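PDB 2DDZ: 190aa long hypothetical protein from Pyrococcus horikoshii, which is of unknown function but belongs to the DUF366 family, in the same clan as the class II tRNA synthetases, and forms a hexamer. Local coordinates for residues Y102-S107 with I113-R118; D67-I72 with I152-L157. One frame throughout, in Å; residues are numbered along the deposited sequence.

Overall arrangement
The centre of contact 1 lies about 17 Å from that of the chain, and the contact is partly buried; it joins neighbours in sequence, 102-107 and 113-118, segments that include the two strands of a hairpin, 106-109 and 112-115, at the edge of this chain's sheet. Contact 2, its centre about 11 Å from that of the chain, is more buried and long-range, setting strand 68-75 against the loop 152-157. Paired backbone bonds carry the first; the second has no hydrogen bond across it and rests on one apolar touch beside two carboxylates. Loop 152-157 connects them: Arg118 NH1 meets Glu156 OE2 at 2.7 Å in a salt bridge, and Ile104 CD1 packs on Leu157 CD1 at 3.5 Å.

Contact 1. Residues Y102-S107 with I113-R118; sequences YGIEAS and IYVNGR
Tyr114 O takes the shortest polar bond of this contact, 2.8 Å from Ser107 N with an N-H...O angle of 169°. The same oxygen also meets the CA-H of Ala106, CA to O 3.3 Å, so two consecutive residues of 102-107 close on one carbonyl. The return bond runs from Tyr114 N to Ser107 O at 2.9 Å and is almost straight. These two bonds make Ser107 and Tyr114 an antiparallel hydrogen-bonded pair.

Side chains then sort onto the two faces of the hairpin. On one, Val115 spreads both methyls over its partners: CG2 comes within 3.6 Å of Ala106 CB, while CG1 approaches Ile104 CG2 at 3.9 Å. The Ile104 and Val115 side chains cross at about a right angle. With Ile104 CG2 anti to the backbone N (chi1 -64° for CG1), that methyl is the branch that reaches Val115. Leu99 of helix 81-100 touches Ala106, and Leu157 packs on Val115, so this face is closed inside the fold. On the other face Ser107 OG lies 3.9 Å from Tyr114 CB, while the Tyr114 ring leads away, beside Arg109, with which it makes a cation-pi contact.

The chain enters and leaves through tight turns. Gly103, with positive phi, is the C-prime residue of a Schellman motif that ends helix 81-100, and Glu105 centres an inverse gamma turn before the strand. At the far side a type I' turn from Val115 to Arg118 reverses the chain into strand 118-128. The whole is a helix leading into an antiparallel beta meander, with 106-109 and 112-115 as its first hairpin.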
ATOM      1  N   TYR E 102     -38.633  10.392   3.378  1.00 56.24           N
ATOM      2  CA  TYR E 102     -39.709  10.107   2.449  1.00 55.22           C
ATOM      3  C   TYR E 102     -40.817   9.436   3.258  1.00 54.51           C
ATOM      4  O   TYR E 102     -41.807   8.954   2.706  1.00 55.57           O
ATOM      5  CB  TYR E 102     -39.249   9.169   1.342  1.00 41.73           C
ATOM      6  CG  TYR E 102     -38.520   9.850   0.211  1.00 46.88           C
ATOM      7  CD1 TYR E 102     -37.181  10.220   0.336  1.00 42.18           C
ATOM      8  CD2 TYR E 102     -39.162  10.081  -1.010  1.00 51.47           C
ATOM      9  CE1 TYR E 102     -36.494  10.797  -0.730  1.00 47.98           C
ATOM     10  CE2 TYR E 102     -38.488  10.658  -2.087  1.00 42.54           C
ATOM     11  CZ  TYR E 102     -37.153  11.011  -1.940  1.00 54.65           C
ATOM     12  OH  TYR E 102     -36.483  11.559  -3.008  1.00 44.21           O
ATOM     13  N   GLY E 103     -40.626   9.400   4.574  1.00 52.62           N
ATOM     14  CA  GLY E 103     -41.608   8.807   5.461  1.00 52.34           C
ATOM     15  C   GLY E 103     -41.623   7.295   5.502  1.00 58.94           C
ATOM     16  O   GLY E 103     -42.624   6.699   5.901  1.00 60.97           O
ATOM     17  N   ILE E 104     -40.520   6.666   5.109  1.00 59.04           N
ATOM     18  CA  ILE E 104     -40.428   5.208   5.097  1.00 55.06           C
ATOM     19  C   ILE E 104     -39.620   4.626   6.253  1.00 57.38           C
ATOM     20  O   ILE E 104     -38.487   5.039   6.508  1.00 56.88           O
ATOM     21  CB  ILE E 104     -39.826   4.744   3.777  1.00 58.06           C
ATOM     22  CG1 ILE E 104     -40.782   5.127   2.651  1.00 59.21           C
ATOM     23  CG2 ILE E 104     -39.557   3.242   3.801  1.00 43.26           C
ATOM     24  CD1 ILE E 104     -40.273   4.763   1.301  1.00 72.81           C
ATOM     25  N   GLU E 105     -40.205   3.663   6.957  1.00 63.39           N
ATOM     26  CA  GLU E 105     -39.527   3.032   8.085  1.00 65.71           C
ATOM     27  C   GLU E 105     -38.613   1.924   7.572  1.00 60.77           C
ATOM     28  O   GLU E 105     -38.892   0.742   7.766  1.00 59.49           O
ATOM     29  CB  GLU E 105     -40.549   2.443   9.066  1.00 71.96           C
ATOM     30  CG  GLU E 105     -41.629   3.416   9.522  1.00 85.16           C
ATOM     31  CD  GLU E 105     -42.641   2.775  10.463  1.00 89.37           C
ATOM     32  OE1 GLU E 105     -42.888   1.554  10.328  1.00 90.44           O
ATOM     33  OE2 GLU E 105     -43.201   3.494  11.324  1.00 84.96           O
ATOM     34  N   ALA E 106     -37.523   2.312   6.919  1.00 56.30           N
ATOM     35  CA  ALA E 106     -36.572   1.350   6.371  1.00 58.85           C
ATOM     36  C   ALA E 106     -35.411   1.060   7.330  1.00 56.99           C
ATOM     37  O   ALA E 106     -35.049   1.897   8.159  1.00 55.42           O
ATOM     38  CB  ALA E 106     -36.036   1.858   5.040  1.00 49.85           C
ATOM     39  N   SER E 107     -34.833  -0.131   7.210  1.00 52.04           N
ATOM     40  CA  SER E 107     -33.715  -0.535   8.061  1.00 47.93           C
ATOM     41  C   SER E 107     -32.592  -1.140   7.229  1.00 51.18           C
ATOM     42  O   SER E 107     -32.760  -1.400   6.030  1.00 42.04           O
ATOM     43  CB  SER E 107     -34.180  -1.553   9.093  1.00 37.77           C
ATOM     44  OG  SER E 107     -34.714  -2.687   8.447  1.00 42.98           O
ATOM     45  N   ILE E 113     -30.956  -3.191   2.156  1.00 33.33           N
ATOM     46  CA  ILE E 113     -32.000  -2.309   2.647  1.00 38.47           C
ATOM     47  C   ILE E 113     -33.319  -3.076   2.745  1.00 42.15           C
ATOM     48  O   ILE E 113     -33.743  -3.732   1.787  1.00 43.37           O
ATOM     49  CB  ILE E 113     -32.170  -1.119   1.700  1.00 44.81           C
ATOM     50  CG1 ILE E 113     -30.888  -0.279   1.718  1.00 40.21           C
ATOM     51  CG2 ILE E 113     -33.399  -0.297   2.091  1.00 42.25           C
ATOM     52  CD1 ILE E 113     -30.866   0.800   0.685  1.00 37.13           C
ATOM     53  N   TYR E 114     -33.960  -2.995   3.906  1.00 42.00           N
ATOM     54  CA  TYR E 114     -35.237  -3.672   4.131  1.00 47.64           C
ATOM     55  C   TYR E 114     -36.333  -2.713   4.589  1.00 49.46           C
ATOM     56  O   TYR E 114     -36.082  -1.731   5.300  1.00 42.52           O
ATOM     57  CB  TYR E 114     -35.104  -4.782   5.186  1.00 52.94           C
ATOM     58  CG  TYR E 114     -34.466  -6.063   4.702  1.00 54.31           C
ATOM     59  CD1 TYR E 114     -33.088  -6.156   4.523  1.00 57.07           C
ATOM     60  CD2 TYR E 114     -35.243  -7.186   4.416  1.00 57.99           C
ATOM     61  CE1 TYR E 114     -32.499  -7.332   4.071  1.00 50.74           C
ATOM     62  CE2 TYR E 114     -34.661  -8.371   3.959  1.00 56.01           C
ATOM     63  CZ  TYR E 114     -33.288  -8.434   3.791  1.00 56.69           C
ATOM     64  OH  TYR E 114     -32.697  -9.593   3.344  1.00 65.89           O
ATOM     65  N   VAL E 115     -37.555  -3.019   4.173  1.00 48.68           N
ATOM     66  CA  VAL E 115     -38.726  -2.239   4.545  1.00 50.05           C
ATOM     67  C   VAL E 115     -39.815  -3.255   4.857  1.00 56.03           C
ATOM     68  O   VAL E 115     -40.211  -4.040   3.990  1.00 48.50           O
ATOM     69  CB  VAL E 115     -39.196  -1.319   3.394  1.00 57.45           C
ATOM     70  CG1 VAL E 115     -40.454  -0.579   3.812  1.00 44.38           C
ATOM     71  CG2 VAL E 115     -38.090  -0.326   3.028  1.00 46.33           C
ATOM     72  N   ASN E 116     -40.283  -3.253   6.102  1.00 55.50           N
ATOM     73  CA  ASN E 116     -41.311  -4.194   6.524  1.00 61.40           C
ATOM     74  C   ASN E 116     -40.891  -5.619   6.194  1.00 56.20           C
ATOM     75  O   ASN E 116     -41.635  -6.361   5.554  1.00 59.55           O
ATOM     76  CB  ASN E 116     -42.652  -3.884   5.847  1.00 65.65           C
ATOM     77  CG  ASN E 116     -43.196  -2.521   6.231  1.00 82.12           C
ATOM     78  OD1 ASN E 116     -43.101  -2.107   7.389  1.00 88.84           O
ATOM     79  ND2 ASN E 116     -43.784  -1.820   5.264  1.00 76.89           N
ATOM     80  N   GLY E 117     -39.686  -5.980   6.622  1.00 50.95           N
ATOM     81  CA  GLY E 117     -39.165  -7.318   6.393  1.00 45.94           C
ATOM     82  C   GLY E 117     -38.924  -7.733   4.952  1.00 41.23           C
ATOM     83  O   GLY E 117     -38.552  -8.875   4.699  1.00 52.20           O
ATOM     84  N   ARG E 118     -39.117  -6.814   4.012  1.00 40.08           N
ATOM     85  CA  ARG E 118     -38.935  -7.103   2.587  1.00 42.95           C
ATOM     86  C   ARG E 118     -37.697  -6.396   2.001  1.00 42.97           C
ATOM     87  O   ARG E 118     -37.449  -5.215   2.281  1.00 40.37           O
ATOM     88  CB  ARG E 118     -40.207  -6.685   1.848  1.00 47.92           C
ATOM     89  CG  ARG E 118     -41.451  -7.385   2.397  1.00 55.04           C
ATOM     90  CD  ARG E 118     -42.736  -6.745   1.904  1.00 54.94           C
ATOM     91  NE  ARG E 118     -42.901  -6.892   0.460  1.00 51.01           N
ATOM     92  CZ  ARG E 118     -43.727  -6.147  -0.272  1.00 49.03           C
ATOM     93  NH1 ARG E 118     -44.463  -5.208   0.309  1.00 40.74           N
ATOM     94  NH2 ARG E 118     -43.813  -6.338  -1.583  1.00 46.87           N
TER

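Contact 2. Residues D67-I72 with I152-L157; sequences DMVHYI and IGLEEL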
ATOM      1  N   ASP E  67     -37.107  -3.783 -13.639  1.00 37.75           N
ATOM      2  CA  ASP E  67     -36.978  -2.344 -13.487  1.00 40.06           C
ATOM      3  C   ASP E  67     -36.257  -1.998 -12.185  1.00 41.32           C
ATOM      4  O   ASP E  67     -36.798  -2.188 -11.091  1.00 33.13           O
ATOM      5  CB  ASP E  67     -38.368  -1.719 -13.514  1.00 40.70           C
ATOM      6  CG  ASP E  67     -38.328  -0.237 -13.749  1.00 50.89           C
ATOM      7  OD1 ASP E  67     -37.497   0.204 -14.575  1.00 56.90           O
ATOM      8  OD2 ASP E  67     -39.136   0.482 -13.125  1.00 55.76           O
ATOM      9  N   MET E  68     -35.051  -1.452 -12.313  1.00 41.26           N
ATOM     10  CA  MET E  68     -34.229  -1.124 -11.147  1.00 41.85           C
ATOM     11  C   MET E  68     -33.431   0.163 -11.355  1.00 39.99           C
ATOM     12  O   MET E  68     -33.083   0.514 -12.487  1.00 36.55           O
ATOM     13  CB  MET E  68     -33.267  -2.308 -10.904  1.00 35.74           C
ATOM     14  CG  MET E  68     -32.457  -2.343  -9.599  1.00 51.32           C
ATOM     15  SD  MET E  68     -31.341  -3.789  -9.502  1.00 28.31           S
ATOM     16  CE  MET E  68     -32.366  -4.875  -8.842  1.00 28.52           C
ATOM     17  N   VAL E  69     -33.169   0.876 -10.261  1.00 41.21           N
ATOM     18  CA  VAL E  69     -32.344   2.085 -10.292  1.00 43.05           C
ATOM     19  C   VAL E  69     -30.928   1.588  -9.939  1.00 47.98           C
ATOM     20  O   VAL E  69     -30.715   1.009  -8.865  1.00 41.80           O
ATOM     21  CB  VAL E  69     -32.792   3.130  -9.234  1.00 46.80           C
ATOM     22  CG1 VAL E  69     -31.767   4.254  -9.146  1.00 48.02           C
ATOM     23  CG2 VAL E  69     -34.151   3.714  -9.610  1.00 46.47           C
ATOM     24  N   HIS E  70     -29.974   1.802 -10.840  1.00 42.86           N
ATOM     25  CA  HIS E  70     -28.601   1.342 -10.629  1.00 43.48           C
ATOM     26  C   HIS E  70     -27.623   2.451 -10.278  1.00 43.97           C
ATOM     27  O   HIS E  70     -27.706   3.566 -10.813  1.00 37.89           O
ATOM     28  CB  HIS E  70     -28.085   0.638 -11.893  1.00 45.85           C
ATOM     29  CG  HIS E  70     -28.901  -0.547 -12.306  1.00 50.48           C
ATOM     30  ND1 HIS E  70     -28.818  -1.768 -11.670  1.00 46.23           N
ATOM     31  CD2 HIS E  70     -29.823  -0.697 -13.289  1.00 46.28           C
ATOM     32  CE1 HIS E  70     -29.652  -2.618 -12.242  1.00 52.09           C
ATOM     33  NE2 HIS E  70     -30.274  -1.993 -13.228  1.00 50.36           N
ATOM     34  N   TYR E  71     -26.690   2.144  -9.382  1.00 39.48           N
ATOM     35  CA  TYR E  71     -25.662   3.113  -9.009  1.00 34.18           C
ATOM     36  C   TYR E  71     -24.323   2.451  -9.230  1.00 33.03           C
ATOM     37  O   TYR E  71     -24.040   1.409  -8.645  1.00 42.68           O
ATOM     38  CB  TYR E  71     -25.747   3.530  -7.537  1.00 39.64           C
ATOM     39  CG  TYR E  71     -27.062   4.124  -7.117  1.00 43.16           C
ATOM     40  CD1 TYR E  71     -28.184   3.316  -6.952  1.00 47.16           C
ATOM     41  CD2 TYR E  71     -27.187   5.494  -6.863  1.00 39.83           C
ATOM     42  CE1 TYR E  71     -29.405   3.848  -6.541  1.00 41.35           C
ATOM     43  CE2 TYR E  71     -28.413   6.042  -6.450  1.00 33.08           C
ATOM     44  CZ  TYR E  71     -29.515   5.204  -6.291  1.00 35.36           C
ATOM     45  OH  TYR E  71     -30.721   5.710  -5.879  1.00 37.69           O
ATOM     46  N   ILE E  72     -23.502   3.044 -10.081  1.00 32.52           N
ATOM     47  CA  ILE E  72     -22.191   2.493 -10.344  1.00 30.22           C
ATOM     48  C   ILE E  72     -21.160   3.501  -9.920  1.00 33.68           C
ATOM     49  O   ILE E  72     -21.055   4.593 -10.475  1.00 28.92           O
ATOM     50  CB  ILE E  72     -22.019   2.134 -11.810  1.00 35.63           C
ATOM     51  CG1 ILE E  72     -22.780   0.843 -12.080  1.00 30.45           C
ATOM     52  CG2 ILE E  72     -20.541   1.960 -12.149  1.00 31.34           C
ATOM     53  CD1 ILE E  72     -23.080   0.682 -13.503  1.00 62.74           C
ATOM     54  N   ILE E 152     -39.493  -5.661  -2.292  1.00 51.48           N
ATOM     55  CA  ILE E 152     -40.343  -4.486  -2.310  1.00 48.46           C
ATOM     56  C   ILE E 152     -39.683  -3.471  -3.253  1.00 50.88           C
ATOM     57  O   ILE E 152     -38.454  -3.409  -3.333  1.00 48.92           O
ATOM     58  CB  ILE E 152     -40.503  -3.937  -0.853  1.00 49.52           C
ATOM     59  CG1 ILE E 152     -41.634  -2.914  -0.775  1.00 36.77           C
ATOM     60  CG2 ILE E 152     -39.204  -3.311  -0.372  1.00 35.70           C
ATOM     61  CD1 ILE E 152     -41.278  -1.607  -1.400  1.00 64.73           C
ATOM     62  N   GLY E 153     -40.500  -2.715  -3.988  1.00 51.82           N
ATOM     63  CA  GLY E 153     -39.986  -1.727  -4.929  1.00 46.79           C
ATOM     64  C   GLY E 153     -40.286  -0.289  -4.528  1.00 54.98           C
ATOM     65  O   GLY E 153     -41.034  -0.049  -3.580  1.00 53.65           O
ATOM     66  N   LEU E 154     -39.716   0.676  -5.248  1.00 50.18           N
ATOM     67  CA  LEU E 154     -39.928   2.084  -4.934  1.00 51.65           C
ATOM     68  C   LEU E 154     -41.370   2.520  -5.188  1.00 53.49           C
ATOM     69  O   LEU E 154     -41.923   3.333  -4.447  1.00 49.70           O
ATOM     70  CB  LEU E 154     -38.962   2.961  -5.739  1.00 44.98           C
ATOM     71  CG  LEU E 154     -37.472   2.897  -5.381  1.00 47.45           C
ATOM     72  CD1 LEU E 154     -36.691   3.697  -6.406  1.00 44.28           C
ATOM     73  CD2 LEU E 154     -37.237   3.443  -3.978  1.00 39.32           C
ATOM     74  N   GLU E 155     -41.981   1.980  -6.236  1.00 45.40           N
ATOM     75  CA  GLU E 155     -43.364   2.322  -6.558  1.00 57.50           C
ATOM     76  C   GLU E 155     -44.306   2.016  -5.395  1.00 53.61           C
ATOM     77  O   GLU E 155     -45.019   2.900  -4.931  1.00 50.92           O
ATOM     78  CB  GLU E 155     -43.799   1.576  -7.824  1.00 54.43           C
ATOM     79  CG  GLU E 155     -43.379   2.295  -9.101  1.00 65.60           C
ATOM     80  CD  GLU E 155     -43.645   1.477 -10.337  1.00 69.45           C
ATOM     81  OE1 GLU E 155     -44.541   0.605 -10.269  1.00 76.66           O
ATOM     82  OE2 GLU E 155     -42.969   1.715 -11.367  1.00 60.69           O
ATOM     83  N   GLU E 156     -44.294   0.773  -4.918  1.00 53.58           N
ATOM     84  CA  GLU E 156     -45.144   0.385  -3.796  1.00 50.05           C
ATOM     85  C   GLU E 156     -44.935   1.309  -2.586  1.00 55.23           C
ATOM     86  O   GLU E 156     -45.827   1.463  -1.755  1.00 48.46           O
ATOM     87  CB  GLU E 156     -44.860  -1.066  -3.389  1.00 56.69           C
ATOM     88  CG  GLU E 156     -45.770  -1.566  -2.273  1.00 57.54           C
ATOM     89  CD  GLU E 156     -45.579  -3.036  -1.942  1.00 62.56           C
ATOM     90  OE1 GLU E 156     -44.875  -3.744  -2.697  1.00 57.43           O
ATOM     91  OE2 GLU E 156     -46.148  -3.483  -0.922  1.00 56.89           O
ATOM     92  N   LEU E 157     -43.756   1.914  -2.485  1.00 51.99           N
ATOM     93  CA  LEU E 157     -43.477   2.818  -1.372  1.00 56.67           C
ATOM     94  C   LEU E 157     -43.952   4.232  -1.712  1.00 55.58           C
ATOM     95  O   LEU E 157     -43.849   5.151  -0.894  1.00 53.55           O
ATOM     96  CB  LEU E 157     -41.976   2.844  -1.056  1.00 61.75           C
ATOM     97  CG  LEU E 157     -41.290   1.550  -0.603  1.00 62.51           C
ATOM     98  CD1 LEU E 157     -39.804   1.824  -0.454  1.00 68.79           C
ATOM     99  CD2 LEU E 157     -41.876   1.040   0.714  1.00 51.34           C
TER
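Val69 CG2 stands anti to its own carbonyl carbon and beside the backbone N (chi1 170° for CG1), and Leu154 likewise carries CG anti to the carbonyl carbon (chi1 -69°), with the chain then extended through chi2 173°. Each residue already sends its CB toward the other segment, and these torsions bring Val69 CG2 and Leu154 CD1 to 4.1 Å, methyl against methyl. The two side chains cross at about a right angle, so they meet at a single pair of branches and share little surface: the two segments bury just 71 Å² between them. Met165 of helix 161-184 also packs on Val69, adding a helix to the apolar layer over this side of the strand.

Two residues before Val69 and one after Leu154 the chemistry changes. Asp67 OD2 and Glu155 OE2 stand 4.4 Å apart, two acidic oxygens with no bond between them. Each has a basic partner elsewhere: Arg41 forms a salt bridge with Asp67 OD2, and Lys141 with Glu155 OE2. Those positive charges probably offset the repulsion and would favour the ionised form of both acids. Asp67 is buried, whereas Glu155 is exposed.

Strand 68-75 itself is hydrogen-bonded through its backbone to strands 36-45 and 131-139. Leu154 is thus a loop residue laid on one face of an interior antiparallel strand, just where the connection from strand 131-139 leads into helix 161-184: plain sheet-face packing in an alpha+beta fold built on a largely antiparallel sheet.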